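Local structure of plexin-A4 (4E74) at residues Leu14-Val19 against Val103-Val109; Val29-Ile33 against Lys45-Ile50; Leu79-Thr85 against Leu95-Tyr101. The protein probably binds Rho-family GTPases through this ubiquitin-like cytoplasmic domain of a plexin receptor, so coupling GTPase signals to the receptor. All blocks are in the same frame, centred on the assembly; numbering follows the deposited sequence. Where two conformers were deposited one is given.

Contact 1: residues Leu14-Val19 against Val103-Val109; sequences LVLSCV and VPDGSVV
Five hydrogen bonds run between Leu14-Val19 and Val103-Val109, and four of them join backbone to backbone. Ser17 lies beside Val108 and Cys18 beside Val109 in parallel register: Ser17 N donates to Ser107 O at 2.8 Å, Ser17 O accepts from Val109 N at 3.0 Å, and Val19 N closes the ladder on Val109 O. Ahead of the paired strands a type II turn, Pro104 to Ser107, carries the contact on. Gly106 N gives its hydrogen to Val15 O at 2.7 Å; a CB at this backbone conformation would press on the carbonyl O of Asp105, which is why glycine fits the turn. Both N and OG of Ser107 grip Pro104 O, from one face of its plane.

The fifth bond uses a side chain. Asp105 stands in for a strand carbonyl: with CG anti to its own N (chi1 176°), OD1 takes the hydrogen of Val15 N at 2.8 Å, met on the anti side with the donor 29° out of the carboxylate plane.

On the face turned to helix 39-50, Val109 and Cys18 pack on Ile46 and Leu16 on Val42. Val109 CG2 lies 3.7 Å from Cys18 SG and 4.0 Å from Leu16 CB. Near Leu98, Leu16 CD2 meets Val103 CG1. On the other face Ser17 OG turns to Glu28.

In the ubiquitin-like fold this is the central parallel pair, first strand beside last. Its chemistry implies a register set by the main chain, extended by one aspartate, with valine, leucine and cysteine side chains supplying the buried face.

Contact 2: residues Val29-Ile33 against Lys45-Ile50; sequences VPVKI and KILDAI
Val31 and Ala49 make the tightest touch between strand 29-33 and helix 45-50, with Val31 CG2 only 3.5 Å from Ala49 CB, closer than carbon atoms usually pack. The valine stands with CG1 anti to its N (chi1 -179°), which splits its two methyls between helix residues: CG2 goes to Ala49, while CG1 lies 3.9 Å from Lys45 O. Alanine suits this place because its single methyl lets the helix come close to the strand; the two axes approach to 8.6 Å.

Looser apolar contacts continue toward the start of the strand. Val29 CG1 lies 4.4 Å from Ala49 CB, and Val29 CB is equally far from Ile50 CG2. Alternation along the strand brings Val29, Val31 and Ile33 to the helix side, whereas Pro30 and Lys32 belong to the other face, where they pack on Val15.

At the other end the contact is made by the aliphatic part of a charged residue. Lys45 stays extended beyond CG and passes obliquely by Ile33, with its CB 3.8 Å and its CD 3.9 Å from Ile33 CG2. The ammonium group NZ continues to Asp37, with which it forms a salt bridge, so the lysine offers methylenes to the isoleucine and keeps its charge for a partner elsewhere.

The axes of the two segments run roughly antiparallel, their directions 142° apart, in the arrangement of a ubiquitin-like beta-grasp, where the helix lies across the sheet. The buried Ile46, beside Val31, goes on to Val109 and Leu111 of strand 108-113. The chemistry implies a joint held by shape and hydrophobic burial, with one small residue fixing the closest spacing and one lysine bordering it.

Contact 3: residues Leu79-Thr85 against Leu95-Tyr101; sequences LQDEDIT and LNTLAHY
Tyr101 OH is gripped by two groups of the facing loop: it donates to Asp83 OD2 at 2.7 Å and accepts from Gln80 N at 3.2 Å, the latter bond almost straight. The carboxylate and ring planes are 88° apart, and the hydroxyl meets OD2 from above the carboxylate plane, 59° out of it; OD2 itself lies at the ring's edge.

Asp83 is shared more widely. Its OD1 accepts from Thr85 N, an Asx turn, and from Thr85 OG1 at 2.6 Å on the syn lone pair. With CG anti to its N (chi1 171°), His100 swings its ring toward Thr85, whose OG1 receives the hydrogen of His100 NE2 at 2.8 Å, in the plane of the imidazole. These bonds tie the loop after strand 76-79 to the short helix 98-101, whose N-cap is Thr97, on the flank of the ubiquitin-like fold.

Asn96 joins the same pieces through backbone and side chain. Its N bonds Asp81 O at 2.8 Å, and ND2 reaches Gln80 O at 3.0 Å; OD1 turns to Thr86, which helps fix the amide.

Both faces of the phenol ring are covered. Leu79 CD2 sits over its centre, 3.5 Å from the centroid in a CH-pi contact, and His100 CD2 lies over the opposite face. Leucine suits that spot by offering a methyl to the ring while its CD1 packs at 4.2 Å on Leu98 CD2.

How the contacts relate
Contacts 1 and 2 share the sheet: strand 13-18 pairs with 108-113 in contact 1 and, on its other edge, with strand 29-34, which carries contact 2. Backbone bonds from Leu16 to Val31 and from Cys18 to Val29 join them directly. All three contacts are partly buried: Leu16, Val109, Val31 and Leu79 lie inside, while the turn of contact 1 and Glu82 and Leu95 of contact 3 are exposed. Contact 1 relies on main-chain bonding, contact 2 on apolar packing against helix 39-50. Contact 3 joins an irregular loop to helix 98-101, mostly through side-chain hydrogen bonds together with Leu79 on Tyr101. Leu98 bridges all three, touching Leu14, Leu16 and Ile33.

Contact 1: residues Leu14-Val19 against Val103-Val109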
# COMPACT_ATOMS: atom_id res chain seq x y z
N LEU A 14 16.01 -16.10 3.48
CA LEU A 14 15.95 -16.57 4.85
C LEU A 14 14.54 -16.33 5.43
O LEU A 14 13.74 -15.60 4.82
CB LEU A 14 17.04 -15.93 5.78
CG LEU A 14 16.87 -14.46 6.11
CD1 LEU A 14 17.66 -14.12 7.40
CD2 LEU A 14 17.26 -13.54 4.96
N VAL A 15 14.25 -16.99 6.52
CA VAL A 15 12.99 -16.84 7.24
C VAL A 15 13.17 -15.99 8.52
O VAL A 15 14.06 -16.30 9.33
CB VAL A 15 12.38 -18.19 7.61
CG1 VAL A 15 11.08 -18.04 8.40
CG2 VAL A 15 12.14 -19.06 6.33
N LEU A 16 12.25 -15.05 8.74
CA LEU A 16 12.12 -14.35 10.04
C LEU A 16 10.82 -14.76 10.67
O LEU A 16 9.80 -14.85 9.96
CB LEU A 16 12.16 -12.87 9.83
CG LEU A 16 13.44 -12.31 9.26
CD1 LEU A 16 13.33 -10.79 9.08
CD2 LEU A 16 14.62 -12.69 10.16
N SER A 17 10.81 -14.97 11.98
CA SER A 17 9.61 -15.30 12.73
C SER A 17 9.05 -14.00 13.31
O SER A 17 9.65 -13.47 14.26
CB SER A 17 9.94 -16.32 13.80
OG SER A 17 8.76 -16.81 14.37
N CYS A 18 7.96 -13.46 12.76
CA CYS A 18 7.48 -12.12 13.08
C CYS A 18 6.39 -12.14 14.18
O CYS A 18 5.37 -12.83 14.03
CB CYS A 18 7.01 -11.49 11.75
SG CYS A 18 8.27 -11.61 10.43
N VAL A 19 6.59 -11.38 15.23
CA VAL A 19 5.63 -11.27 16.32
C VAL A 19 4.36 -10.60 15.79
O VAL A 19 4.42 -9.63 15.02
CB VAL A 19 6.25 -10.45 17.46
CG1 VAL A 19 5.20 -10.18 18.54
CG2 VAL A 19 7.49 -11.18 18.03
N VAL A 103 22.10 -11.54 10.68
CA VAL A 103 20.91 -12.10 11.30
C VAL A 103 20.71 -13.55 10.84
O VAL A 103 20.60 -13.78 9.66
CB VAL A 103 19.66 -11.25 10.97
CG1 VAL A 103 18.43 -11.90 11.57
CG2 VAL A 103 19.85 -9.82 11.50
N PRO A 104 20.69 -14.52 11.77
CA PRO A 104 20.51 -15.93 11.42
C PRO A 104 19.13 -16.26 10.91
O PRO A 104 18.15 -15.60 11.29
CB PRO A 104 20.72 -16.67 12.74
CG PRO A 104 21.47 -15.75 13.62
CD PRO A 104 21.09 -14.35 13.19
N ASP A 105 19.04 -17.30 10.07
CA ASP A 105 17.74 -17.78 9.64
C ASP A 105 16.92 -18.19 10.86
O ASP A 105 17.46 -18.75 11.85
CB ASP A 105 17.91 -18.99 8.69
CG ASP A 105 16.56 -19.61 8.27
OD1 ASP A 105 15.91 -19.08 7.39
OD2 ASP A 105 16.15 -20.66 8.84
N GLY A 106 15.62 -17.86 10.85
CA GLY A 106 14.74 -18.18 11.93
C GLY A 106 14.68 -17.20 13.10
O GLY A 106 13.93 -17.40 14.06
N SER A 107 15.44 -16.13 13.00
CA SER A 107 15.44 -15.09 14.05
C SER A 107 14.03 -14.51 14.25
O SER A 107 13.25 -14.32 13.29
CB SER A 107 16.39 -13.97 13.65
OG SER A 107 17.75 -14.43 13.62
N VAL A 108 13.75 -14.15 15.51
CA VAL A 108 12.48 -13.53 15.92
C VAL A 108 12.60 -12.02 15.77
O VAL A 108 13.59 -11.42 16.19
CB VAL A 108 12.12 -13.85 17.38
CG1 VAL A 108 10.79 -13.15 17.80
CG2 VAL A 108 12.01 -15.36 17.61
N VAL A 109 11.60 -11.39 15.15
CA VAL A 109 11.58 -9.96 14.89
C VAL A 109 10.21 -9.40 15.19
O VAL A 109 9.22 -10.17 15.21
CB VAL A 109 11.99 -9.55 13.46
CG1 VAL A 109 13.39 -10.07 13.09
CG2 VAL A 109 10.94 -10.04 12.43

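Contact 2: residues Val29-Ile33 against Lys45-Ile50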
# COMPACT_ATOMS: atom_id res chain seq x y z
N VAL A 29 4.55 -15.34 12.85
CA VAL A 29 4.33 -15.62 11.42
C VAL A 29 5.68 -15.76 10.71
O VAL A 29 6.44 -14.78 10.72
CB VAL A 29 3.58 -14.42 10.77
CG1 VAL A 29 3.44 -14.61 9.26
CG2 VAL A 29 2.22 -14.21 11.43
N PRO A 30 6.00 -16.94 10.08
CA PRO A 30 7.28 -17.03 9.37
C PRO A 30 7.21 -16.39 7.99
O PRO A 30 6.41 -16.83 7.13
CB PRO A 30 7.51 -18.55 9.23
CG PRO A 30 6.14 -19.12 9.18
CD PRO A 30 5.35 -18.27 10.17
N VAL A 31 8.06 -15.42 7.76
CA VAL A 31 8.09 -14.62 6.53
C VAL A 31 9.41 -14.79 5.80
O VAL A 31 10.48 -14.69 6.39
CB VAL A 31 7.84 -13.13 6.81
CG1 VAL A 31 7.86 -12.33 5.51
CG2 VAL A 31 6.51 -12.94 7.57
N LYS A 32 9.33 -15.12 4.51
CA LYS A 32 10.51 -15.13 3.64
C LYS A 32 10.97 -13.78 3.19
O LYS A 32 10.17 -12.96 2.67
CB LYS A 32 10.23 -15.97 2.35
CG LYS A 32 10.11 -17.46 2.55
CD LYS A 32 11.43 -18.21 2.49
CE LYS A 32 11.22 -19.67 2.90
NZ LYS A 32 12.41 -20.52 2.80
N ILE A 33 12.26 -13.49 3.35
CA ILE A 33 12.87 -12.31 2.74
C ILE A 33 14.25 -12.64 2.17
O ILE A 33 14.69 -13.79 2.27
CB ILE A 33 12.89 -11.05 3.66
CG1 ILE A 33 14.00 -11.13 4.69
CG2 ILE A 33 11.53 -10.79 4.34
CD1 ILE A 33 13.85 -12.32 5.63
N LYS A 45 8.03 -6.34 3.29
CA LYS A 45 7.61 -7.76 3.17
C LYS A 45 6.93 -8.29 4.41
O LYS A 45 5.98 -9.06 4.37
CB LYS A 45 8.81 -8.63 2.79
CG LYS A 45 9.28 -8.38 1.36
CD LYS A 45 10.50 -9.23 0.93
CE LYS A 45 10.96 -8.82 -0.49
NZ LYS A 45 12.18 -9.58 -0.90
N ILE A 46 7.41 -7.82 5.58
CA ILE A 46 6.78 -8.23 6.83
C ILE A 46 5.34 -7.66 6.94
O ILE A 46 4.39 -8.36 7.33
CB ILE A 46 7.63 -7.82 8.09
CG1 ILE A 46 8.95 -8.58 8.08
CG2 ILE A 46 6.88 -8.19 9.32
CD1 ILE A 46 9.94 -8.07 9.14
N LEU A 47 5.20 -6.40 6.57
CA LEU A 47 3.90 -5.74 6.59
C LEU A 47 2.93 -6.46 5.64
O LEU A 47 1.76 -6.67 5.98
CB LEU A 47 4.03 -4.26 6.23
CG LEU A 47 4.68 -3.33 7.27
CD1 LEU A 47 5.04 -2.01 6.60
CD2 LEU A 47 3.77 -3.15 8.47
N ASP A 48 3.42 -6.87 4.48
CA ASP A 48 2.61 -7.65 3.49
C ASP A 48 2.03 -8.94 4.07
O ASP A 48 0.93 -9.39 3.66
CB ASP A 48 3.48 -8.09 2.30
CG ASP A 48 3.92 -6.99 1.40
OD1 ASP A 48 3.26 -5.95 1.38
OD2 ASP A 48 4.96 -7.19 0.64
N ALA A 49 2.79 -9.59 4.94
CA ALA A 49 2.42 -10.82 5.61
C ALA A 49 1.49 -10.55 6.76
O ALA A 49 0.33 -11.04 6.76
CB ALA A 49 3.67 -11.55 6.09
N ILE A 50 1.93 -9.75 7.72
CA ILE A 50 1.18 -9.56 8.98
C ILE A 50 -0.11 -8.74 8.84
O ILE A 50 -1.00 -8.86 9.70
CB ILE A 50 2.07 -9.05 10.15
CG1 ILE A 50 2.59 -7.62 9.91
CG2 ILE A 50 3.24 -10.02 10.39
CD1 ILE A 50 3.36 -7.02 11.08

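Contact 3: residues Leu79-Thr85 against Leu95-Tyr101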
# COMPACT_ATOMS: atom_id res chain seq x y z
N LEU A 79 17.18 -2.44 13.91
CA LEU A 79 17.89 -2.49 12.65
C LEU A 79 17.26 -1.50 11.70
O LEU A 79 16.03 -1.30 11.73
CB LEU A 79 17.81 -3.93 12.09
CG LEU A 79 18.15 -5.10 13.01
CD1 LEU A 79 18.10 -6.42 12.22
CD2 LEU A 79 19.54 -4.88 13.65
N GLN A 80 18.09 -0.83 10.90
CA GLN A 80 17.63 0.16 9.96
C GLN A 80 18.59 0.32 8.79
O GLN A 80 19.68 -0.24 8.81
CB GLN A 80 17.38 1.52 10.66
CG GLN A 80 18.63 2.10 11.30
CD GLN A 80 18.35 3.43 12.01
OE1 GLN A 80 17.74 4.36 11.44
NE2 GLN A 80 18.89 3.56 13.20
N ASP A 81 18.16 1.04 7.78
CA ASP A 81 18.96 1.22 6.54
C ASP A 81 20.33 1.90 6.81
O ASP A 81 21.33 1.54 6.20
CB ASP A 81 18.23 2.07 5.52
CG ASP A 81 17.06 1.36 4.81
OD1 ASP A 81 16.89 0.13 4.93
OD2 ASP A 81 16.32 2.10 4.12
N GLU A 82 20.36 2.87 7.73
CA GLU A 82 21.60 3.58 8.07
C GLU A 82 21.72 3.83 9.56
O GLU A 82 20.81 4.38 10.18
CB GLU A 82 21.67 4.91 7.31
CG GLU A 82 23.03 5.61 7.49
CD GLU A 82 23.09 6.97 6.80
OE1 GLU A 82 22.39 7.16 5.78
OE2 GLU A 82 23.86 7.84 7.30
N ASP A 83 22.86 3.40 10.12
CA ASP A 83 23.15 3.63 11.53
C ASP A 83 24.66 3.67 11.75
O ASP A 83 25.41 3.80 10.77
CB ASP A 83 22.39 2.64 12.42
CG ASP A 83 22.87 1.23 12.31
OD1 ASP A 83 23.89 0.97 11.64
OD2 ASP A 83 22.22 0.36 12.98
N ILE A 84 25.10 3.62 13.02
CA ILE A 84 26.53 3.69 13.34
C ILE A 84 27.36 2.49 12.79
O ILE A 84 28.61 2.58 12.66
CB ILE A 84 26.72 3.90 14.87
CG1 ILE A 84 28.14 4.44 15.22
CG2 ILE A 84 26.44 2.59 15.62
CD1 ILE A 84 28.54 5.70 14.50
N THR A 85 26.68 1.40 12.41
CA THR A 85 27.35 0.23 11.83
C THR A 85 27.57 0.30 10.30
O THR A 85 28.27 -0.56 9.76
CB THR A 85 26.60 -1.08 12.18
OG1 THR A 85 25.41 -1.18 11.39
CG2 THR A 85 26.29 -1.22 13.68
N LEU A 95 23.34 0.71 1.82
CA LEU A 95 22.26 0.55 2.78
C LEU A 95 22.36 -0.79 3.49
O LEU A 95 22.72 -1.83 2.89
CB LEU A 95 20.90 0.75 2.11
CG LEU A 95 20.64 2.15 1.51
CD1 LEU A 95 19.16 2.33 1.20
CD2 LEU A 95 21.10 3.27 2.44
N ASN A 96 22.02 -0.81 4.78
CA ASN A 96 22.17 -1.98 5.60
C ASN A 96 21.13 -3.07 5.19
O ASN A 96 20.00 -2.73 4.87
CB ASN A 96 21.93 -1.64 7.08
CG ASN A 96 23.00 -0.75 7.71
OD1 ASN A 96 24.10 -0.46 7.16
ND2 ASN A 96 22.66 -0.25 8.88
N THR A 97 21.53 -4.34 5.25
CA THR A 97 20.72 -5.50 4.92
C THR A 97 20.77 -6.48 6.10
O THR A 97 21.54 -6.27 7.08
CB THR A 97 21.32 -6.25 3.70
OG1 THR A 97 22.63 -6.74 4.09
CG2 THR A 97 21.41 -5.32 2.49
N LEU A 98 20.00 -7.56 6.08
CA LEU A 98 20.08 -8.55 7.13
C LEU A 98 21.48 -9.22 7.14
O LEU A 98 21.97 -9.62 8.19
CB LEU A 98 18.98 -9.60 7.05
CG LEU A 98 17.55 -9.09 7.35
CD1 LEU A 98 16.52 -10.11 6.91
CD2 LEU A 98 17.36 -8.73 8.81
N ALA A 99 22.07 -9.39 5.95
CA ALA A 99 23.42 -9.98 5.85
C ALA A 99 24.43 -9.08 6.54
O ALA A 99 25.35 -9.57 7.21
CB ALA A 99 23.81 -10.24 4.39
N HIS A 100 24.28 -7.77 6.37
CA HIS A 100 25.12 -6.78 7.08
C HIS A 100 25.12 -6.99 8.57
O HIS A 100 26.20 -6.94 9.25
CB HIS A 100 24.64 -5.39 6.73
CG HIS A 100 25.27 -4.30 7.55
ND1 HIS A 100 26.50 -3.77 7.25
CD2 HIS A 100 24.81 -3.63 8.68
CE1 HIS A 100 26.79 -2.80 8.16
NE2 HIS A 100 25.77 -2.71 9.03
N TYR A 101 23.95 -7.23 9.13
CA TYR A 101 23.81 -7.45 10.57
C TYR A 101 24.02 -8.89 11.05
O TYR A 101 23.99 -9.17 12.25
CB TYR A 101 22.42 -6.97 11.04
CG TYR A 101 22.16 -5.47 11.05
CD1 TYR A 101 22.74 -4.63 12.03
CD2 TYR A 101 21.25 -4.89 10.19
CE1 TYR A 101 22.44 -3.29 12.07
CE2 TYR A 101 20.93 -3.54 10.20
CZ TYR A 101 21.50 -2.73 11.19
OH TYR A 101 21.18 -1.41 11.30